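Local coordinates for protein putative histidinol-phosphate aminotransferase (Erwinia carotovora atroseptica, PDB 3LY1) that probably works as a pyridoxal-phosphate-dependent transaminase, perhaps acting on histidinol phosphate as its subfamily does, at residues Lys209-Met217 / Met256-Lys266; Ser268-Ala279 / Leu332-Ala342. One frame throughout, in Å; residues are numbered along the deposited sequence.

Contact 1. Residues Lys209-Met217 / Met256-Lys266. With PLP (pyridoxal-5'-phosphate), chain E; EDO (1,2-ethanediol), chain H.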
loop_
_atom_site.group_PDB
_atom_site.type_symbol
_atom_site.label_atom_id
_atom_site.label_comp_id
_atom_site.label_asym_id
_atom_site.label_seq_id
_atom_site.Cartn_x
_atom_site.Cartn_y
_atom_site.Cartn_z
ATOM N N LYS A 209 13.177 -5.784 3.381
ATOM C CA LYS A 209 13.229 -5.314 4.751
ATOM C C LYS A 209 11.972 -4.526 5.092
ATOM O O LYS A 209 11.191 -4.144 4.213
ATOM C CB LYS A 209 14.527 -4.516 5.020
ATOM C CG LYS A 209 15.773 -5.451 5.203
ATOM C CD LYS A 209 17.059 -4.724 5.588
ATOM C CE LYS A 209 16.980 -4.184 7.026
ATOM N NZ LYS A 209 17.114 -5.266 8.072
ATOM N N THR A 210 11.739 -4.343 6.389
ATOM C CA THR A 210 10.504 -3.732 6.885
ATOM C C THR A 210 10.814 -2.896 8.122
ATOM O O THR A 210 11.773 -3.178 8.799
ATOM C CB THR A 210 9.443 -4.786 7.225
ATOM O OG1 THR A 210 8.214 -4.131 7.597
ATOM C CG2 THR A 210 9.923 -5.711 8.333
ATOM N N PHE A 211 9.996 -1.874 8.388
ATOM C CA PHE A 211 10.019 -1.117 9.654
ATOM C C PHE A 211 9.068 -1.716 10.729
ATOM O O PHE A 211 8.889 -1.146 11.815
ATOM C CB PHE A 211 9.661 0.340 9.385
ATOM C CG PHE A 211 10.777 1.152 8.775
ATOM C CD1 PHE A 211 11.047 1.135 7.403
ATOM C CD2 PHE A 211 11.560 1.937 9.574
ATOM C CE1 PHE A 211 12.088 1.909 6.875
ATOM C CE2 PHE A 211 12.593 2.730 9.049
ATOM C CZ PHE A 211 12.858 2.710 7.701
ATOM N N SER A 212 8.434 -2.835 10.409
ATOM C CA SER A 212 7.359 -3.399 11.212
ATOM C C SER A 212 7.867 -4.097 12.498
ATOM O O SER A 212 7.065 -4.370 13.365
ATOM C CB SER A 212 6.542 -4.398 10.399
ATOM O OG SER A 212 5.759 -3.782 9.411
ATOM N N LYS A 213 9.163 -4.386 12.611
ATOM C CA LYS A 213 9.665 -5.270 13.688
ATOM C C LYS A 213 10.591 -4.530 14.657
ATOM O O LYS A 213 10.092 -3.924 15.592
ATOM C CB LYS A 213 10.271 -6.547 13.112
ATOM C CG LYS A 213 9.372 -7.267 12.054
ATOM C CD LYS A 213 8.044 -7.784 12.585
ATOM C CE LYS A 213 7.152 -8.369 11.498
ATOM N NZ LYS A 213 5.852 -8.886 12.041
ATOM N N ILE A 214 11.895 -4.482 14.428
ATOM C CA ILE A 214 12.760 -3.753 15.379
ATOM C C ILE A 214 12.263 -2.304 15.551
ATOM O O ILE A 214 12.258 -1.774 16.681
ATOM C CB ILE A 214 14.273 -3.786 14.993
ATOM C CG1 ILE A 214 15.154 -3.267 16.143
ATOM C CG2 ILE A 214 14.549 -3.003 13.759
ATOM C CD1 ILE A 214 15.771 -4.338 16.979
ATOM N N HIS A 215 11.829 -1.676 14.446
ATOM C CA HIS A 215 11.391 -0.286 14.484
ATOM C C HIS A 215 9.972 -0.142 15.035
ATOM O O HIS A 215 9.492 0.960 15.194
ATOM C CB HIS A 215 11.479 0.369 13.092
ATOM C CG HIS A 215 12.885 0.640 12.622
ATOM N ND1 HIS A 215 13.542 1.811 12.904
ATOM C CD2 HIS A 215 13.742 -0.106 11.883
ATOM C CE1 HIS A 215 14.741 1.782 12.352
ATOM N NE2 HIS A 215 14.890 0.629 11.731
ATOM N N ALA A 216 9.280 -1.245 15.283
ATOM C CA ALA A 216 7.986 -1.204 15.991
ATOM C C ALA A 216 6.875 -0.424 15.264
ATOM O O ALA A 216 6.039 0.188 15.907
ATOM C CB ALA A 216 8.178 -0.650 17.439
HETATM N N MSE A 217 6.826 -0.503 13.938
HETATM C CA MSE A 217 5.862 0.288 13.159
HETATM C C MSE A 217 4.998 -0.578 12.233
HETATM O O MSE A 217 4.615 -0.119 11.137
HETATM C CB MSE A 217 6.615 1.330 12.323
HETATM C CG MSE A 217 7.452 2.291 13.113
HETATM SE SE MSE A 217 8.658 3.499 12.008
HETATM C CE MSE A 217 7.564 3.673 10.673
HETATM N N MSE A 256 15.072 5.953 11.806
HETATM C CA MSE A 256 16.432 5.797 11.278
HETATM C C MSE A 256 17.496 6.672 11.955
HETATM O O MSE A 256 18.686 6.337 11.868
HETATM C CB MSE A 256 16.462 6.020 9.765
HETATM C CG MSE A 256 15.781 4.939 8.981
HETATM SE SE MSE A 256 16.007 5.299 7.130
HETATM C CE MSE A 256 17.901 4.750 6.992
ATOM N N ASN A 257 17.101 7.777 12.605
ATOM C CA ASN A 257 18.032 8.610 13.389
ATOM C C ASN A 257 18.074 8.284 14.905
ATOM O O ASN A 257 19.020 8.654 15.584
ATOM C CB ASN A 257 17.714 10.107 13.255
ATOM C CG ASN A 257 17.930 10.650 11.845
ATOM O OD1 ASN A 257 18.868 10.257 11.137
ATOM N ND2 ASN A 257 17.048 11.562 11.429
ATOM N N ASP A 258 17.057 7.586 15.415
ATOM C CA ASP A 258 16.948 7.247 16.837
ATOM C C ASP A 258 17.605 5.896 17.111
ATOM O O ASP A 258 16.936 4.864 17.301
ATOM C CB ASP A 258 15.476 7.225 17.285
ATOM C CG ASP A 258 15.321 7.275 18.810
ATOM O OD1 ASP A 258 16.318 7.060 19.559
ATOM O OD2 ASP A 258 14.183 7.543 19.244
ATOM N N SER A 259 18.931 5.912 17.131
ATOM C CA SER A 259 19.717 4.700 17.318
ATOM C C SER A 259 19.589 4.146 18.752
ATOM O O SER A 259 19.703 2.942 18.968
ATOM C CB SER A 259 21.179 4.983 16.947
ATOM O OG SER A 259 21.738 5.949 17.821
ATOM N N ALA A 260 19.352 5.029 19.717
ATOM C CA ALA A 260 19.191 4.632 21.109
ATOM C C ALA A 260 17.956 3.726 21.244
ATOM O O ALA A 260 17.992 2.696 21.948
ATOM C CB ALA A 260 19.057 5.857 21.997
ATOM N N PHE A 261 16.868 4.089 20.561
ATOM C CA PHE A 261 15.666 3.265 20.599
ATOM C C PHE A 261 15.907 1.870 20.016
ATOM O O PHE A 261 15.446 0.895 20.579
ATOM C CB PHE A 261 14.454 3.919 19.913
ATOM C CG PHE A 261 13.262 3.011 19.852
ATOM C CD1 PHE A 261 12.427 2.880 20.938
ATOM C CD2 PHE A 261 13.010 2.235 18.715
ATOM C CE1 PHE A 261 11.326 2.017 20.890
ATOM C CE2 PHE A 261 11.933 1.382 18.664
ATOM C CZ PHE A 261 11.081 1.275 19.758
ATOM N N ILE A 262 16.620 1.776 18.898
ATOM C CA ILE A 262 16.848 0.473 18.228
ATOM C C ILE A 262 17.623 -0.466 19.169
ATOM O O ILE A 262 17.271 -1.641 19.384
ATOM C CB ILE A 262 17.569 0.690 16.880
ATOM C CG1 ILE A 262 16.643 1.483 15.947
ATOM C CG2 ILE A 262 17.996 -0.627 16.219
ATOM C CD1 ILE A 262 15.349 0.694 15.523
ATOM N N THR A 263 18.640 0.098 19.810
ATOM C CA THR A 263 19.383 -0.630 20.852
ATOM C C THR A 263 18.475 -1.142 21.966
ATOM O O THR A 263 18.578 -2.293 22.355
ATOM C CB THR A 263 20.480 0.265 21.434
ATOM O OG1 THR A 263 21.410 0.547 20.383
ATOM C CG2 THR A 263 21.190 -0.422 22.624
ATOM N N TYR A 264 17.592 -0.279 22.457
ATOM C CA TYR A 264 16.637 -0.639 23.516
ATOM C C TYR A 264 15.629 -1.725 23.049
ATOM O O TYR A 264 15.305 -2.650 23.803
ATOM C CB TYR A 264 15.896 0.625 23.995
ATOM C CG TYR A 264 14.707 0.372 24.894
ATOM C CD1 TYR A 264 14.856 -0.265 26.132
ATOM C CD2 TYR A 264 13.441 0.810 24.535
ATOM C CE1 TYR A 264 13.755 -0.503 26.960
ATOM C CE2 TYR A 264 12.328 0.575 25.356
ATOM C CZ TYR A 264 12.489 -0.084 26.555
ATOM O OH TYR A 264 11.386 -0.303 27.351
ATOM N N SER A 265 15.132 -1.555 21.827
ATOM C CA SER A 265 14.195 -2.483 21.191
ATOM C C SER A 265 14.796 -3.902 21.161
ATOM O O SER A 265 14.147 -4.842 21.553
ATOM C CB SER A 265 13.817 -1.968 19.786
ATOM O OG SER A 265 12.866 -2.795 19.118
ATOM N N LYS A 266 16.050 -4.046 20.762
ATOM C CA LYS A 266 16.723 -5.355 20.771
ATOM C C LYS A 266 16.942 -5.885 22.211
ATOM O O LYS A 266 16.641 -7.047 22.531
ATOM C CB LYS A 266 18.089 -5.272 20.062
ATOM C CG LYS A 266 18.931 -6.516 20.259
ATOM C CD LYS A 266 20.118 -6.595 19.353
ATOM C CE LYS A 266 20.696 -7.996 19.381
ATOM N NZ LYS A 266 21.089 -8.394 20.764
HETATM N N1 PLP E . 8.373 -11.228 6.092
HETATM C C2 PLP E . 8.282 -11.997 7.234
HETATM C C2A PLP E . 9.276 -13.113 7.435
HETATM C C3 PLP E . 7.253 -11.729 8.138
HETATM O O3 PLP E . 7.151 -12.498 9.253
HETATM C C4 PLP E . 6.335 -10.689 7.873
HETATM C C4A PLP E . 5.300 -10.300 8.897
HETATM O O4A PLP E . 4.631 -11.217 9.345
HETATM C C5 PLP E . 6.439 -9.929 6.702
HETATM C C6 PLP E . 7.473 -10.239 5.817
HETATM C C5A PLP E . 5.474 -8.814 6.362
HETATM O O4P PLP E . 5.470 -7.719 7.296
HETATM P P PLP E . 5.151 -6.229 6.821
HETATM O O1P PLP E . 4.202 -6.195 5.664
HETATM O O2P PLP E . 6.521 -5.702 6.487
HETATM O O3P PLP E . 4.584 -5.619 8.092
HETATM C C1 EDO H . 15.404 -0.096 8.015
HETATM O O1 EDO H . 15.827 -1.451 7.908
HETATM C C2 EDO H . 16.638 0.790 8.030
HETATM O O2 EDO H . 17.147 0.802 9.358
#

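Contact 2. Residues Ser268-Ala279 / Leu332-Ala342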
loop_
_atom_site.group_PDB
_atom_site.type_symbol
_atom_site.label_atom_id
_atom_site.label_comp_id
_atom_site.label_asym_id
_atom_site.label_seq_id
_atom_site.Cartn_x
_atom_site.Cartn_y
_atom_site.Cartn_z
ATOM N N SER A 268 15.448 -5.198 25.076
ATOM C CA SER A 268 14.193 -5.618 25.708
ATOM C C SER A 268 13.743 -6.978 25.161
ATOM O O SER A 268 13.298 -7.856 25.915
ATOM C CB SER A 268 13.092 -4.564 25.528
ATOM O OG SER A 268 11.837 -5.013 26.046
ATOM N N ASN A 269 13.892 -7.168 23.848
ATOM C CA ASN A 269 13.586 -8.452 23.242
ATOM C C ASN A 269 14.445 -9.574 23.829
ATOM O O ASN A 269 13.929 -10.669 24.078
ATOM C CB ASN A 269 13.793 -8.411 21.738
ATOM C CG ASN A 269 13.313 -9.675 21.058
ATOM O OD1 ASN A 269 12.139 -10.012 21.129
ATOM N ND2 ASN A 269 14.227 -10.378 20.369
ATOM N N ASP A 270 15.733 -9.298 24.020
ATOM C CA ASP A 270 16.671 -10.274 24.572
ATOM C C ASP A 270 16.276 -10.677 25.989
ATOM O O ASP A 270 16.340 -11.849 26.333
ATOM C CB ASP A 270 18.108 -9.716 24.602
ATOM C CG ASP A 270 18.754 -9.605 23.199
ATOM O OD1 ASP A 270 18.408 -10.392 22.275
ATOM O OD2 ASP A 270 19.648 -8.746 23.032
ATOM N N VAL A 271 15.900 -9.694 26.808
ATOM C CA VAL A 271 15.453 -9.963 28.161
ATOM C C VAL A 271 14.189 -10.847 28.140
ATOM O O VAL A 271 14.106 -11.801 28.899
ATOM C CB VAL A 271 15.181 -8.665 28.940
ATOM C CG1 VAL A 271 14.576 -8.987 30.338
ATOM C CG2 VAL A 271 16.488 -7.806 29.049
ATOM N N SER A 272 13.212 -10.496 27.298
ATOM C CA SER A 272 11.974 -11.248 27.218
ATOM C C SER A 272 12.233 -12.694 26.796
ATOM O O SER A 272 11.613 -13.612 27.333
ATOM C CB SER A 272 10.985 -10.592 26.257
ATOM O OG SER A 272 10.506 -9.383 26.834
ATOM N N ARG A 273 13.145 -12.882 25.827
ATOM C CA ARG A 273 13.502 -14.209 25.345
ATOM C C ARG A 273 13.984 -15.106 26.490
ATOM O O ARG A 273 13.492 -16.223 26.635
ATOM C CB ARG A 273 14.607 -14.147 24.289
ATOM C CG ARG A 273 14.873 -15.501 23.626
ATOM C CD ARG A 273 16.069 -15.479 22.675
ATOM N NE ARG A 273 15.880 -14.682 21.453
ATOM C CZ ARG A 273 16.466 -13.510 21.206
ATOM N NH1 ARG A 273 17.261 -12.932 22.093
ATOM N NH2 ARG A 273 16.238 -12.892 20.067
ATOM N N GLN A 274 14.932 -14.617 27.283
ATOM C CA GLN A 274 15.471 -15.427 28.371
ATOM C C GLN A 274 14.397 -15.813 29.419
ATOM O O GLN A 274 14.457 -16.908 29.981
ATOM C CB GLN A 274 16.680 -14.732 29.002
ATOM C CG GLN A 274 17.842 -14.533 28.003
ATOM C CD GLN A 274 18.335 -15.845 27.396
ATOM O OE1 GLN A 274 18.759 -16.743 28.115
ATOM N NE2 GLN A 274 18.260 -15.964 26.073
ATOM N N ILE A 275 13.418 -14.951 29.647
ATOM C CA ILE A 275 12.333 -15.298 30.558
ATOM C C ILE A 275 11.522 -16.482 30.046
ATOM O O ILE A 275 11.208 -17.398 30.795
ATOM C CB ILE A 275 11.395 -14.111 30.797
ATOM C CG1 ILE A 275 12.156 -13.038 31.571
ATOM C CG2 ILE A 275 10.126 -14.529 31.600
ATOM C CD1 ILE A 275 11.414 -11.702 31.647
ATOM N N LEU A 276 11.182 -16.461 28.765
ATOM C CA LEU A 276 10.467 -17.581 28.172
ATOM C C LEU A 276 11.306 -18.870 28.149
ATOM O O LEU A 276 10.775 -19.952 28.484
ATOM C CB LEU A 276 9.950 -17.211 26.789
ATOM C CG LEU A 276 9.186 -18.326 26.061
ATOM C CD1 LEU A 276 7.957 -18.828 26.836
ATOM C CD2 LEU A 276 8.789 -17.766 24.710
ATOM N N LEU A 277 12.586 -18.753 27.768
ATOM C CA LEU A 277 13.496 -19.911 27.667
ATOM C C LEU A 277 13.698 -20.575 29.043
ATOM O O LEU A 277 13.696 -21.807 29.123
ATOM C CB LEU A 277 14.849 -19.540 27.026
ATOM C CG LEU A 277 14.838 -19.013 25.567
ATOM C CD1 LEU A 277 16.251 -18.996 24.934
ATOM C CD2 LEU A 277 13.858 -19.813 24.679
ATOM N N LYS A 278 13.804 -19.766 30.096
ATOM C CA LYS A 278 13.907 -20.271 31.473
ATOM C C LYS A 278 12.700 -21.151 31.796
ATOM O O LYS A 278 12.853 -22.242 32.322
ATOM C CB LYS A 278 14.004 -19.108 32.482
ATOM C CG LYS A 278 14.408 -19.519 33.913
ATOM C CD LYS A 278 14.441 -18.326 34.887
ATOM C CE LYS A 278 14.288 -18.744 36.360
ATOM N NZ LYS A 278 15.323 -19.725 36.778
ATOM N N ALA A 279 11.487 -20.676 31.470
ATOM C CA ALA A 279 10.255 -21.478 31.677
ATOM C C ALA A 279 10.244 -22.793 30.871
ATOM O O ALA A 279 9.871 -23.842 31.410
ATOM C CB ALA A 279 8.976 -20.644 31.400
ATOM N N LEU A 332 7.428 -12.667 21.427
ATOM C CA LEU A 332 7.999 -12.156 22.662
ATOM C C LEU A 332 7.354 -10.822 23.013
ATOM O O LEU A 332 7.434 -9.859 22.259
ATOM C CB LEU A 332 9.505 -12.083 22.569
ATOM C CG LEU A 332 10.256 -13.411 22.400
ATOM C CD1 LEU A 332 11.786 -13.175 22.243
ATOM C CD2 LEU A 332 9.983 -14.377 23.544
ATOM N N GLY A 333 6.639 -10.817 24.134
ATOM C CA GLY A 333 6.065 -9.602 24.715
ATOM C C GLY A 333 7.071 -8.819 25.535
ATOM O O GLY A 333 8.270 -9.083 25.490
ATOM N N THR A 334 6.587 -7.838 26.296
ATOM C CA THR A 334 7.469 -7.060 27.168
ATOM C C THR A 334 7.960 -8.022 28.252
ATOM O O THR A 334 7.340 -9.079 28.444
ATOM C CB THR A 334 6.743 -5.878 27.850
ATOM O OG1 THR A 334 5.764 -6.372 28.782
ATOM C CG2 THR A 334 6.074 -4.972 26.808
ATOM N N PRO A 335 9.063 -7.676 28.947
ATOM C CA PRO A 335 9.564 -8.574 30.010
ATOM C C PRO A 335 8.490 -8.904 31.069
ATOM O O PRO A 335 8.352 -10.063 31.488
ATOM C CB PRO A 335 10.765 -7.789 30.590
ATOM C CG PRO A 335 11.298 -7.030 29.331
ATOM C CD PRO A 335 10.019 -6.576 28.657
ATOM N N GLN A 336 7.703 -7.893 31.449
ATOM C CA GLN A 336 6.654 -8.117 32.446
ATOM C C GLN A 336 5.564 -9.010 31.876
ATOM O O GLN A 336 5.046 -9.884 32.588
ATOM C CB GLN A 336 6.057 -6.817 32.960
ATOM C CG GLN A 336 6.935 -6.100 33.973
ATOM C CD GLN A 336 6.426 -4.711 34.251
ATOM O OE1 GLN A 336 6.572 -3.810 33.423
ATOM N NE2 GLN A 336 5.809 -4.528 35.406
ATOM N N GLU A 337 5.234 -8.861 30.588
ATOM C CA GLU A 337 4.244 -9.760 30.004
ATOM C C GLU A 337 4.764 -11.211 29.993
ATOM O O GLU A 337 3.993 -12.162 30.204
ATOM C CB GLU A 337 3.835 -9.316 28.596
ATOM C CG GLU A 337 2.954 -8.063 28.526
ATOM C CD GLU A 337 2.734 -7.575 27.085
ATOM O OE1 GLU A 337 3.576 -7.869 26.187
ATOM O OE2 GLU A 337 1.713 -6.890 26.854
HETATM N N MSE A 338 6.047 -11.395 29.691
HETATM C CA MSE A 338 6.593 -12.740 29.517
HETATM C C MSE A 338 6.789 -13.437 30.859
HETATM O O MSE A 338 6.641 -14.652 30.940
HETATM C CB MSE A 338 7.898 -12.732 28.702
HETATM C CG MSE A 338 7.687 -12.380 27.247
HETATM SE SE MSE A 338 5.982 -13.008 26.518
HETATM C CE MSE A 338 6.268 -14.952 26.535
ATOM N N GLN A 339 7.111 -12.670 31.907
ATOM C CA GLN A 339 7.094 -13.211 33.277
ATOM C C GLN A 339 5.700 -13.738 33.680
ATOM O O GLN A 339 5.560 -14.813 34.263
ATOM C CB GLN A 339 7.573 -12.189 34.308
ATOM C CG GLN A 339 7.665 -12.802 35.695
ATOM C CD GLN A 339 8.723 -13.900 35.763
ATOM O OE1 GLN A 339 9.834 -13.722 35.264
ATOM N NE2 GLN A 339 8.374 -15.045 36.364
ATOM N N TRP A 340 4.667 -12.984 33.367
ATOM C CA TRP A 340 3.321 -13.412 33.679
ATOM C C TRP A 340 2.944 -14.654 32.844
ATOM O O TRP A 340 2.327 -15.635 33.361
ATOM C CB TRP A 340 2.356 -12.265 33.409
ATOM C CG TRP A 340 1.062 -12.460 34.032
ATOM C CD1 TRP A 340 0.680 -12.060 35.293
ATOM C CD2 TRP A 340 -0.051 -13.126 33.465
ATOM N NE1 TRP A 340 -0.616 -12.436 35.521
ATOM C CE2 TRP A 340 -1.086 -13.092 34.414
ATOM C CE3 TRP A 340 -0.278 -13.747 32.241
ATOM C CZ2 TRP A 340 -2.340 -13.673 34.177
ATOM C CZ3 TRP A 340 -1.534 -14.323 31.998
ATOM C CH2 TRP A 340 -2.547 -14.276 32.968
ATOM N N VAL A 341 3.346 -14.634 31.570
ATOM C CA VAL A 341 3.053 -15.771 30.703
ATOM C C VAL A 341 3.802 -17.024 31.188
ATOM O O VAL A 341 3.193 -18.112 31.272
ATOM C CB VAL A 341 3.343 -15.507 29.194
ATOM C CG1 VAL A 341 3.201 -16.802 28.371
ATOM C CG2 VAL A 341 2.361 -14.463 28.653
ATOM N N ALA A 342 5.099 -16.870 31.445
ATOM C CA ALA A 342 5.950 -17.931 31.960
ATOM C C ALA A 342 5.365 -18.539 33.235
ATOM O O ALA A 342 5.277 -19.752 33.370
ATOM C CB ALA A 342 7.370 -17.414 32.239
HETATM O O HOH W 1 9.817 -8.565 21.683
#

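Contact 1. Residues Lys209-Met217 / Met256-Lys266
Ile262 of helix 259-283 sets its CD1 over one face of the His215 imidazole. The methyl lies 3.5 Å from the ring centroid, 20° off the normal, a CH-pi contact. Phe211 CD2 lies over the opposite face, so the imidazole is sandwiched. A hydrogen bond between ND1 and Ser255 OG also limits the turning of the ring. Next to it, Ile214 holds CG1 anti to the backbone N (chi1 -169°), where it meets Ile262 CG2 at 3.9 Å. The two side chains cross at about a right angle. Ile214 CD1 comes within 3.8 Å of Lys266 N.

The one direct hydrogen bond across the contact runs from Ser265 OG to Ile214 O, 2.7 Å long. It falls in the carbonyl plane, on a lone pair. Asn26 also binds this hydroxyl, and it binds Lys213 O as well. Phe261 brings its ring edge to Ala216 CB.

The loop is the cofactor-binding turn of the aminotransferase fold. It leaves strand 205-210 through an ST turn at Thr210 and makes a type I turn from Lys213 to Ala216. Thr210 OG1 and Ser212 OG donate to pyridoxal phosphate O2P and O3P. Lys213 NZ stays 3.5 Å from PLP C4A, with no covalent link in this model.

The Met256 side is less closed. Met256, deposited as selenomethionine, is partly exposed and lies between Phe211 and Leu56 and Leu60 of helix 50-63. Its CG reaches the Phe211 edge at CE2, 3.9 Å away, and its SE makes a Met-aromatic contact at that edge. A 1,2-ethanediol, probably from the crystallisation liquor, lies over one Phe211 face, and its O2 shares a long hydrogen bond with His215 NE2 (3.3 Å).

Contact 2. Residues Ser268-Ala279 / Leu332-Ala342
In the C-terminal part of the aminotransferase chain, helix 259-283 runs nearly parallel to the C-terminal helix 335-350, with a short loop leading into the second. The axes of segments 268-279 and 335-342 approach to 8.7 Å at an angle of 6°. Packing is knobs-into-holes. Ile275 fits among Pro335, Met338, Gln339 and Ala342, while Pro335 fits among Ser268, Val271, Ser272 and Ile275.

The two branches of Ile275 divide the work. CG2, anti to the backbone N, lies 3.5 Å from Met338 O, and CD1 reaches back to Pro335 O. One turn further on, Ala279 CB and Ala342 CB meet at 3.7 Å. These small side chains let the backbones come close.

At the start of the second helix, Ser272 OG donates to Gly333 O over 2.6 Å. The donor is tilted 21° from the carbonyl plane. The same hydroxyl lies against the Pro335 ring, whose CG and CD it touches. Thr334 and Glu337 form a capping box: Glu337 N donates to Thr334 OG1, and Thr334 N to Glu337 OE1.

Leu332 fills the inner side of the contact. Its CD1 lies 3.6 Å from Arg273 CB and also touches Asn269 OD1. Its CD2 meets Leu276 CD2 at 3.8 Å. A water donates to both Asn269 OD1 and Leu332 O, so it bridges the two segments. Asn269 ND2 and Arg273 NH2 both bind Gly292 O, and Arg273 NH1 makes a salt bridge to Asp270 OD1.

Leu276 and Leu332 both rest on Val295 of strand 294-298, which pairs with strand 327-331 just before Leu332. Glu337, Trp340 and Val341 of the second helix touch Ile19 of strand 19-20.

Contact 1 and contact 2 follow one another along the chain, the first closing before the second opens. Their centres are 19 Å apart. Both use the long helix 259-283: its first turns serve contact 1 and its later turns contact 2. At one end the helix packs on the loop after strand 205-210 of the seven-stranded mixed sheet, beside the cofactor. Further along it packs on helix 335-350, close to the small sheet 294-298/327-331. Helix 259-283 therefore spans from the cofactor-binding part of the chain to its C-terminal part. This matches the two-part build of class I and II aminotransferases, and a continuous helix joins the two contacts.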